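PDB 2YV7: chloride intracellular channel Clic, which might insert into membranes and form chloride ion channels whose activity depends on pH, and may play a role in ethanol sensitivity. Local coordinates for residues S30-R35 with I227-K232; M48-L53 with I59-T64; R181-R186 with H210-D215. One frame throughout, in Å; residues are numbered along the deposited sequence.

Contact 1 (S30-R35 with I227-K232); sequences STIDGR and IINHYK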
loop_
_atom_site.group_PDB
_atom_site.type_symbol
_atom_site.label_atom_id
_atom_site.label_comp_id
_atom_site.label_asym_id
_atom_site.label_seq_id
_atom_site.Cartn_x
_atom_site.Cartn_y
_atom_site.Cartn_z
ATOM N N SER A 30 -7.529 2.340 12.188
ATOM C CA SER A 30 -7.184 3.685 12.568
ATOM C C SER A 30 -7.079 3.800 14.081
ATOM O O SER A 30 -7.917 3.316 14.824
ATOM C CB SER A 30 -8.285 4.617 12.074
ATOM O OG SER A 30 -8.203 5.904 12.659
ATOM N N THR A 31 -6.050 4.510 14.469
ATOM C CA THR A 31 -5.695 4.840 15.810
ATOM C C THR A 31 -6.414 6.116 16.242
ATOM O O THR A 31 -6.283 6.541 17.372
ATOM C CB THR A 31 -4.186 5.064 15.833
ATOM O OG1 THR A 31 -3.794 5.747 14.615
ATOM C CG2 THR A 31 -3.460 3.697 15.909
ATOM N N ILE A 32 -7.182 6.716 15.344
ATOM C CA ILE A 32 -8.037 7.856 15.707
ATOM C C ILE A 32 -9.427 7.396 16.125
ATOM O O ILE A 32 -9.912 7.790 17.191
ATOM C CB ILE A 32 -8.158 8.888 14.576
ATOM C CG1 ILE A 32 -6.805 9.573 14.342
ATOM C CG2 ILE A 32 -9.243 9.971 14.892
ATOM C CD1 ILE A 32 -6.704 10.265 12.998
ATOM N N ASP A 33 -10.087 6.582 15.312
ATOM C CA ASP A 33 -11.450 6.194 15.662
ATOM C C ASP A 33 -11.676 4.698 15.922
ATOM O O ASP A 33 -12.761 4.291 16.318
ATOM C CB ASP A 33 -12.432 6.715 14.622
ATOM C CG ASP A 33 -12.562 5.792 13.425
ATOM O OD1 ASP A 33 -11.703 4.865 13.257
ATOM O OD2 ASP A 33 -13.559 5.994 12.686
ATOM N N GLY A 34 -10.667 3.889 15.661
ATOM C CA GLY A 34 -10.774 2.462 15.860
ATOM C C GLY A 34 -11.669 1.712 14.892
ATOM O O GLY A 34 -11.868 0.515 15.053
ATOM N N ARG A 35 -12.206 2.404 13.891
ATOM C CA ARG A 35 -13.106 1.781 12.928
ATOM C C ARG A 35 -12.633 1.888 11.479
ATOM O O ARG A 35 -12.754 0.943 10.722
ATOM C CB ARG A 35 -14.501 2.379 13.036
ATOM C CG ARG A 35 -15.138 2.262 14.394
ATOM C CD ARG A 35 -16.479 2.958 14.402
ATOM N NE ARG A 35 -17.141 2.852 15.691
ATOM C CZ ARG A 35 -17.148 3.822 16.590
ATOM N NH1 ARG A 35 -16.530 4.965 16.327
ATOM N NH2 ARG A 35 -17.769 3.650 17.746
ATOM N N ILE A 227 -2.835 8.408 8.057
ATOM C CA ILE A 227 -1.395 8.327 7.727
ATOM C C ILE A 227 -0.607 9.255 8.660
ATOM O O ILE A 227 0.356 8.861 9.341
ATOM C CB ILE A 227 -1.150 8.687 6.205
ATOM C CG1 ILE A 227 -1.703 7.592 5.295
ATOM C CG2 ILE A 227 0.393 8.838 5.968
ATOM C CD1 ILE A 227 -1.907 7.969 3.807
ATOM N N ILE A 228 -1.046 10.516 8.754
ATOM C CA ILE A 228 -0.395 11.464 9.671
ATOM C C ILE A 228 -0.357 11.020 11.146
ATOM O O ILE A 228 0.696 11.056 11.786
ATOM C CB ILE A 228 -1.131 12.837 9.574
ATOM C CG1 ILE A 228 -0.951 13.355 8.148
ATOM C CG2 ILE A 228 -0.637 13.823 10.632
ATOM C CD1 ILE A 228 -1.753 14.680 7.940
ATOM N N ASN A 229 -1.504 10.601 11.676
ATOM C CA ASN A 229 -1.580 10.149 13.061
ATOM C C ASN A 229 -0.618 8.969 13.292
ATOM O O ASN A 229 0.084 8.914 14.313
ATOM C CB ASN A 229 -3.029 9.784 13.423
ATOM C CG ASN A 229 -3.197 9.479 14.914
ATOM O OD1 ASN A 229 -3.616 8.392 15.309
ATOM N ND2 ASN A 229 -2.825 10.428 15.737
ATOM N N HIS A 230 -0.570 8.057 12.307
ATOM C CA HIS A 230 0.343 6.916 12.322
ATOM C C HIS A 230 1.756 7.356 12.635
ATOM O O HIS A 230 2.364 6.852 13.591
ATOM C CB HIS A 230 0.215 6.196 10.978
ATOM C CG HIS A 230 1.098 5.000 10.804
ATOM N ND1 HIS A 230 0.667 3.710 11.063
ATOM C CD2 HIS A 230 2.350 4.886 10.298
ATOM C CE1 HIS A 230 1.632 2.858 10.754
ATOM N NE2 HIS A 230 2.663 3.546 10.283
ATOM N N TYR A 231 2.295 8.328 11.879
ATOM C CA TYR A 231 3.605 8.891 12.202
ATOM C C TYR A 231 3.687 9.741 13.464
ATOM O O TYR A 231 4.732 9.809 14.079
ATOM C CB TYR A 231 4.214 9.617 10.980
ATOM C CG TYR A 231 4.390 8.634 9.866
ATOM C CD1 TYR A 231 5.470 7.737 9.851
ATOM C CD2 TYR A 231 3.449 8.557 8.853
ATOM C CE1 TYR A 231 5.591 6.737 8.834
ATOM C CE2 TYR A 231 3.562 7.603 7.842
ATOM C CZ TYR A 231 4.631 6.728 7.822
ATOM O OH TYR A 231 4.708 5.813 6.839
ATOM N N LYS A 232 2.614 10.415 13.847
ATOM C CA LYS A 232 2.638 11.209 15.061
ATOM C C LYS A 232 2.873 10.283 16.257
ATOM O O LYS A 232 3.720 10.541 17.096
ATOM C CB LYS A 232 1.312 11.932 15.263
ATOM C CG LYS A 232 1.187 13.222 14.527
ATOM C CD LYS A 232 -0.002 14.009 15.059
ATOM C CE LYS A 232 -0.263 15.212 14.200
ATOM N NZ LYS A 232 0.557 16.403 14.616
#

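Contact 2 (M48-L53 with I59-T64); sequences MDLYLL and ISLKVT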
loop_
_atom_site.group_PDB
_atom_site.type_symbol
_atom_site.label_atom_id
_atom_site.label_comp_id
_atom_site.label_asym_id
_atom_site.label_seq_id
_atom_site.Cartn_x
_atom_site.Cartn_y
_atom_site.Cartn_z
ATOM N N MET A 48 -4.596 -4.559 -1.465
ATOM C CA MET A 48 -4.575 -4.290 -2.889
ATOM C C MET A 48 -4.433 -5.584 -3.723
ATOM O O MET A 48 -5.124 -5.706 -4.714
ATOM C CB MET A 48 -3.412 -3.328 -3.220
ATOM C CG MET A 48 -3.810 -1.917 -2.878
ATOM S SD MET A 48 -2.594 -0.688 -3.470
ATOM C CE MET A 48 -2.907 -0.762 -5.231
ATOM N N ASP A 49 -3.512 -6.485 -3.348
ATOM C CA ASP A 49 -3.289 -7.751 -4.099
ATOM C C ASP A 49 -4.607 -8.510 -4.137
ATOM O O ASP A 49 -5.065 -8.930 -5.211
ATOM C CB ASP A 49 -2.235 -8.598 -3.382
ATOM C CG ASP A 49 -0.841 -8.096 -3.616
ATOM O OD1 ASP A 49 -0.640 -7.512 -4.679
ATOM O OD2 ASP A 49 0.001 -8.427 -2.810
ATOM N N LEU A 50 -5.242 -8.608 -2.976
ATOM C CA LEU A 50 -6.468 -9.451 -2.921
ATOM C C LEU A 50 -7.654 -8.826 -3.687
ATOM O O LEU A 50 -8.480 -9.508 -4.315
ATOM C CB LEU A 50 -6.788 -9.731 -1.456
ATOM C CG LEU A 50 -5.813 -10.686 -0.772
ATOM C CD1 LEU A 50 -5.927 -10.607 0.807
ATOM C CD2 LEU A 50 -5.931 -12.139 -1.292
ATOM N N TYR A 51 -7.747 -7.505 -3.618
ATOM C CA TYR A 51 -8.781 -6.781 -4.334
ATOM C C TYR A 51 -8.638 -7.034 -5.823
ATOM O O TYR A 51 -9.651 -7.245 -6.522
ATOM C CB TYR A 51 -8.741 -5.271 -3.969
ATOM C CG TYR A 51 -9.964 -4.521 -4.459
ATOM C CD1 TYR A 51 -10.094 -4.194 -5.812
ATOM C CD2 TYR A 51 -11.018 -4.192 -3.569
ATOM C CE1 TYR A 51 -11.210 -3.568 -6.280
ATOM C CE2 TYR A 51 -12.142 -3.531 -4.030
ATOM C CZ TYR A 51 -12.222 -3.232 -5.398
ATOM O OH TYR A 51 -13.312 -2.609 -5.929
ATOM N N LEU A 52 -7.396 -6.982 -6.351
ATOM C CA LEU A 52 -7.182 -7.213 -7.756
ATOM C C LEU A 52 -7.645 -8.644 -8.131
ATOM O O LEU A 52 -8.179 -8.850 -9.194
ATOM C CB LEU A 52 -5.697 -7.056 -8.125
ATOM C CG LEU A 52 -5.078 -5.631 -8.008
ATOM C CD1 LEU A 52 -3.553 -5.713 -8.148
ATOM C CD2 LEU A 52 -5.689 -4.695 -9.013
ATOM N N LEU A 53 -7.373 -9.594 -7.268
ATOM C CA LEU A 53 -7.736 -11.025 -7.520
ATOM C C LEU A 53 -9.261 -11.234 -7.470
ATOM O O LEU A 53 -9.845 -11.979 -8.277
ATOM C CB LEU A 53 -7.033 -11.913 -6.520
ATOM C CG LEU A 53 -5.492 -11.997 -6.671
ATOM C CD1 LEU A 53 -4.908 -13.047 -5.724
ATOM C CD2 LEU A 53 -5.109 -12.299 -8.141
ATOM N N ILE A 59 -11.733 -15.072 -6.393
ATOM C CA ILE A 59 -11.985 -15.146 -4.945
ATOM C C ILE A 59 -13.033 -14.122 -4.554
ATOM O O ILE A 59 -13.459 -13.294 -5.363
ATOM C CB ILE A 59 -10.697 -14.862 -4.063
ATOM C CG1 ILE A 59 -10.158 -13.453 -4.336
ATOM C CG2 ILE A 59 -9.598 -15.932 -4.225
ATOM C CD1 ILE A 59 -9.166 -12.979 -3.275
ATOM N N SER A 60 -13.405 -14.202 -3.281
ATOM C CA SER A 60 -14.276 -13.291 -2.593
ATOM C C SER A 60 -13.393 -12.671 -1.510
ATOM O O SER A 60 -12.618 -13.358 -0.840
ATOM C CB SER A 60 -15.392 -14.114 -1.936
ATOM O OG SER A 60 -16.393 -13.325 -1.379
ATOM N N LEU A 61 -13.474 -11.356 -1.363
ATOM C CA LEU A 61 -12.650 -10.684 -0.376
ATOM C C LEU A 61 -13.529 -10.107 0.719
ATOM O O LEU A 61 -14.433 -9.335 0.432
ATOM C CB LEU A 61 -11.831 -9.544 -1.031
ATOM C CG LEU A 61 -10.865 -8.824 -0.071
ATOM C CD1 LEU A 61 -9.860 -9.747 0.671
ATOM C CD2 LEU A 61 -10.146 -7.627 -0.781
ATOM N N LYS A 62 -13.180 -10.437 1.953
ATOM C CA LYS A 62 -13.745 -9.887 3.173
ATOM C C LYS A 62 -12.619 -9.251 3.958
ATOM O O LYS A 62 -11.629 -9.911 4.292
ATOM C CB LYS A 62 -14.390 -11.013 3.998
ATOM C CG LYS A 62 -14.817 -10.709 5.428
ATOM C CD LYS A 62 -15.383 -12.024 6.107
ATOM C CE LYS A 62 -15.819 -11.840 7.574
ATOM N NZ LYS A 62 -15.933 -13.156 8.338
ATOM N N VAL A 63 -12.775 -7.957 4.227
ATOM C CA VAL A 63 -11.802 -7.192 5.001
ATOM C C VAL A 63 -12.342 -6.864 6.401
ATOM O O VAL A 63 -13.392 -6.222 6.532
ATOM C CB VAL A 63 -11.364 -5.930 4.226
ATOM C CG1 VAL A 63 -10.409 -5.065 5.058
ATOM C CG2 VAL A 63 -10.691 -6.334 2.915
ATOM N N THR A 64 -11.620 -7.339 7.421
ATOM C CA THR A 64 -11.959 -7.183 8.833
ATOM C C THR A 64 -10.973 -6.219 9.482
ATOM O O THR A 64 -9.773 -6.449 9.485
ATOM C CB THR A 64 -11.864 -8.516 9.592
ATOM O OG1 THR A 64 -12.694 -9.500 8.941
ATOM C CG2 THR A 64 -12.303 -8.353 11.026
#

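Contact 3 (R181-R186 with H210-D215); sequences RLQHIR and HMYQLD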
loop_
_atom_site.group_PDB
_atom_site.type_symbol
_atom_site.label_atom_id
_atom_site.label_comp_id
_atom_site.label_asym_id
_atom_site.label_seq_id
_atom_site.Cartn_x
_atom_site.Cartn_y
_atom_site.Cartn_z
ATOM N N ARG A 181 3.460 3.175 -0.542
ATOM C CA ARG A 181 4.604 4.010 -0.053
ATOM C C ARG A 181 4.606 5.403 -0.702
ATOM O O ARG A 181 4.914 6.353 -0.060
ATOM C CB ARG A 181 5.935 3.264 -0.298
ATOM C CG ARG A 181 6.045 2.033 0.615
ATOM C CD ARG A 181 6.959 0.950 -0.046
ATOM N NE ARG A 181 7.144 -0.027 1.024
ATOM C CZ ARG A 181 6.212 -0.932 1.392
ATOM N NH1 ARG A 181 5.059 -1.001 0.734
ATOM N NH2 ARG A 181 6.471 -1.762 2.407
ATOM N N LEU A 182 4.228 5.546 -1.984
ATOM C CA LEU A 182 4.124 6.862 -2.619
ATOM C C LEU A 182 3.093 7.736 -1.907
ATOM O O LEU A 182 3.326 8.940 -1.615
ATOM C CB LEU A 182 3.754 6.687 -4.105
ATOM C CG LEU A 182 4.850 6.069 -4.982
ATOM C CD1 LEU A 182 4.330 6.069 -6.366
ATOM C CD2 LEU A 182 6.094 7.084 -4.978
ATOM N N GLN A 183 2.010 7.120 -1.511
ATOM C CA GLN A 183 0.999 7.871 -0.759
ATOM C C GLN A 183 1.496 8.325 0.639
ATOM O O GLN A 183 1.281 9.511 0.968
ATOM C CB GLN A 183 -0.291 7.010 -0.653
ATOM C CG GLN A 183 -1.455 7.861 -0.051
ATOM C CD GLN A 183 -2.020 8.900 -1.045
ATOM O OE1 GLN A 183 -1.544 9.021 -2.156
ATOM N NE2 GLN A 183 -3.090 9.643 -0.630
ATOM N N HIS A 184 2.236 7.506 1.415
ATOM C CA HIS A 184 2.772 7.970 2.699
ATOM C C HIS A 184 3.816 9.057 2.445
ATOM O O HIS A 184 3.900 10.019 3.155
ATOM C CB HIS A 184 3.440 6.797 3.419
ATOM C CG HIS A 184 2.488 5.880 4.129
ATOM N ND1 HIS A 184 1.365 5.335 3.518
ATOM C CD2 HIS A 184 2.564 5.306 5.353
ATOM C CE1 HIS A 184 0.726 4.562 4.400
ATOM N NE2 HIS A 184 1.473 4.471 5.479
ATOM N N ILE A 185 4.626 8.885 1.393
ATOM C CA ILE A 185 5.608 9.932 1.005
ATOM C C ILE A 185 4.912 11.264 0.762
ATOM O O ILE A 185 5.344 12.245 1.378
ATOM C CB ILE A 185 6.425 9.509 -0.220
ATOM C CG1 ILE A 185 7.438 8.406 0.172
ATOM C CG2 ILE A 185 7.262 10.686 -0.758
ATOM C CD1 ILE A 185 8.080 7.746 -1.120
ATOM N N ARG A 186 3.861 11.284 -0.044
ATOM C CA ARG A 186 3.130 12.513 -0.345
ATOM C C ARG A 186 2.545 13.070 0.930
ATOM O O ARG A 186 2.783 14.238 1.271
ATOM C CB ARG A 186 1.999 12.297 -1.354
ATOM C CG ARG A 186 2.438 11.966 -2.758
ATOM C CD ARG A 186 1.291 12.183 -3.716
ATOM N NE ARG A 186 0.900 13.608 -3.820
ATOM C CZ ARG A 186 -0.155 14.022 -4.524
ATOM N NH1 ARG A 186 -0.999 13.163 -5.153
ATOM N NH2 ARG A 186 -0.375 15.325 -4.577
ATOM N N HIS A 210 -2.697 7.532 -12.451
ATOM C CA HIS A 210 -3.355 6.233 -12.621
ATOM C C HIS A 210 -3.663 5.503 -11.354
ATOM O O HIS A 210 -4.629 4.780 -11.299
ATOM C CB HIS A 210 -2.575 5.351 -13.557
ATOM C CG HIS A 210 -2.496 5.908 -14.945
ATOM N ND1 HIS A 210 -3.610 6.359 -15.622
ATOM C CD2 HIS A 210 -1.433 6.159 -15.751
ATOM C CE1 HIS A 210 -3.240 6.832 -16.806
ATOM N NE2 HIS A 210 -1.924 6.710 -16.913
ATOM N N MET A 211 -2.795 5.635 -10.341
ATOM C CA MET A 211 -3.053 5.036 -9.034
ATOM C C MET A 211 -4.316 5.514 -8.389
ATOM O O MET A 211 -5.044 4.725 -7.754
ATOM C CB MET A 211 -1.826 5.306 -8.128
ATOM C CG MET A 211 -2.046 5.615 -6.762
ATOM S SD MET A 211 -0.330 5.816 -6.104
ATOM C CE MET A 211 -0.579 7.372 -5.315
ATOM N N TYR A 212 -4.633 6.786 -8.600
ATOM C CA TYR A 212 -5.838 7.324 -8.019
ATOM C C TYR A 212 -7.096 6.918 -8.774
ATOM O O TYR A 212 -8.186 7.099 -8.229
ATOM C CB TYR A 212 -5.725 8.828 -7.937
ATOM C CG TYR A 212 -4.632 9.282 -6.958
ATOM C CD1 TYR A 212 -4.576 8.782 -5.595
ATOM C CD2 TYR A 212 -3.656 10.218 -7.369
ATOM C CE1 TYR A 212 -3.584 9.156 -4.726
ATOM C CE2 TYR A 212 -2.657 10.627 -6.478
ATOM C CZ TYR A 212 -2.649 10.125 -5.163
ATOM O OH TYR A 212 -1.682 10.514 -4.327
ATOM N N GLN A 213 -6.945 6.436 -10.017
ATOM C CA GLN A 213 -8.068 5.905 -10.832
ATOM C C GLN A 213 -8.306 4.424 -10.551
ATOM O O GLN A 213 -9.268 3.843 -11.080
ATOM C CB GLN A 213 -7.821 6.097 -12.331
ATOM C CG GLN A 213 -7.830 7.533 -12.782
ATOM C CD GLN A 213 -7.504 7.705 -14.277
ATOM O OE1 GLN A 213 -7.018 6.775 -14.955
ATOM N NE2 GLN A 213 -7.741 8.911 -14.787
ATOM N N LEU A 214 -7.461 3.813 -9.714
ATOM C CA LEU A 214 -7.525 2.371 -9.516
ATOM C C LEU A 214 -8.397 2.004 -8.320
ATOM O O LEU A 214 -8.093 2.404 -7.183
ATOM C CB LEU A 214 -6.087 1.825 -9.316
ATOM C CG LEU A 214 -5.926 0.321 -9.335
ATOM C CD1 LEU A 214 -6.053 -0.244 -10.733
ATOM C CD2 LEU A 214 -4.562 -0.055 -8.709
ATOM N N ASP A 215 -9.432 1.189 -8.540
ATOM C CA ASP A 215 -10.298 0.822 -7.422
ATOM C C ASP A 215 -9.539 0.150 -6.280
ATOM O O ASP A 215 -9.827 0.416 -5.122
ATOM C CB ASP A 215 -11.463 -0.052 -7.872
ATOM C CG ASP A 215 -12.496 0.720 -8.687
ATOM O OD1 ASP A 215 -12.583 1.982 -8.547
ATOM O OD2 ASP A 215 -13.184 0.064 -9.501
#

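Contact 1 (S30-R35 with I227-K232)
Thr31 and Ile32, in the loop that follows strand 22-28, both rest on one side chain of helix 224-235, that of Asn229. The interface is small, burying 131 Å² over both sides; the nearest CA atoms, those of Thr31 and Asn229, are 7.3 Å apart, and the closest approaches all run through the side chains of Thr31, Ile32 and Asn229. The polar part is a single close approach: Thr31 OG1 lies 2.7 Å from the atom modelled as Asn229 OD1. The apolar part belongs to Ile32. Its extended outer chain (chi2 162°) carries the end methyl obliquely over the Asn229 stem, CD1 standing 3.7 Å from Asn229 CB, while CG1 of the same isoleucine is 3.7 Å from Asn229 CG. Within the loop, side chains fold the backbone that presents these two residues. Ser30 OG accepts from Ile32 N at 3.0 Å, an ST turn, and more weakly from Asp33 N; Asp33 OD1 accepts from Arg35 N at 2.6 Å, approached from above the carboxylate plane, an Asx turn. A backbone bond from Gly34 N to Ser30 O closes the loop further. The surroundings tie the same two elements together: Ser30 OG also pairs with Asp226 OD1 on helix 224-235, and Ile32 touches Gln225 there. On that helix, Ile227, Ile228 and Tyr231 pack against helix 173-193, and Tyr231 also reaches helix 128-136.

Contact 2 (M48-L53 with I59-T64)
Leu50, Tyr51 and Leu53 of helix 41-55 meet Ile59, just before strand 60-66, and Leu61 within it, in the beta-alpha-beta unit of the thioredoxin-like N-terminal domain. The helix crosses over from strand 22-28 to its parallel neighbour 60-66, and this contact seats its second half on the edge strand. Leu61 is the wedge. With CG anti to the backbone N (chi1 -177°), its two methyls spread over adjacent residues of the helix: CD1 comes 3.7 Å from Leu50 CB, and CD2 lies 3.7 Å from Tyr51 N. Tyr51 itself points its CB away from the strand and turns its ring to helix 215-220. The chain of Ile59 reaches in between Leu50 and Leu53. The Ile59 and Leu50 side chains cross at about a right angle, Ile59 CD1 3.9 Å from Leu50 CD2; the same methyl is 4.0 Å from Leu53 CB and 3.7 Å from Leu50 O. Ile59 and Leu53 both touch Ile108, while Ile59 leans on Ile23 of the adjacent strand. The 248 Å² buried sets methyls and methylenes against each other and the helix backbone. Between these segments the contact is van der Waals only, though Leu53 O bonds Thr58 OG1 in the connecting turn; this is consistent with the proposal that the domain rearranges to expose hydrophobic surfaces, residues 42-66 being the predicted transmembrane span.

Contact 3 (R181-R186 with H210-D215)
Tyr212 of helix 202-212 sends its hydroxyl between Gln183 and Arg186 of helix 173-193, linking two helices of the all-helical half of this glutathione-transferase fold. The hydroxyl both gives and receives. As donor, Tyr212 OH bonds Gln183 OE1 at 2.6 Å, in the carbonyl plane and on a lone pair, with a C=O...donor angle of 142°. As acceptor, it takes Arg186 NH1 at 2.9 Å; the N-H...O angle is 140° and the oxygen is tilted out of the guanidinium plane, so the bond is bent. Gln183 gets there by a bend at its second torsion (chi2 73°), which brings the amide to the ring's edge with OE1 in the ring plane. Its other end is satisfied as well, NE2 donating to Thr251 O. Arg186 NH1 is shared with Tyr253 O, and the guanidinium also makes a cation-pi contact with the Tyr253 ring, so these polar ends bind the segment near the C-terminus to helix 173-193. A phenylalanine in place of Tyr212 would probably leave Gln183 OE1 without its donor and Arg186 NH1 with one acceptor fewer, setting the amide less firmly in its orientation. Met211 adds apolar contacts: its CG lies over one face of the Tyr212 ring, offset toward the rim, and the bent end of the same methionine places CE 3.7 Å from Gln183 OE1.

Along the chain, contact 2 closes before contact 3 opens, and both are nested inside the loop that contact 1 closes. Contact 2 lies within the N-terminal domain, contact 3 joins helices 173-193 and 202-212 of the helical part of the fold, and contact 1 ties an N-terminal loop to helix 224-235. Contacts 1 and 2 have centres about 23 Å apart and nearest atoms about 7 Å apart, without touching; the centre of contact 3 is about 18 Å from each of theirs, and it meets both. Helix 173-193 receives Ile227 on Gln183 and Met48 on Cys176 and Pro180, so a rearrangement of the N-terminal domain would probably have to break the Met48 contacts.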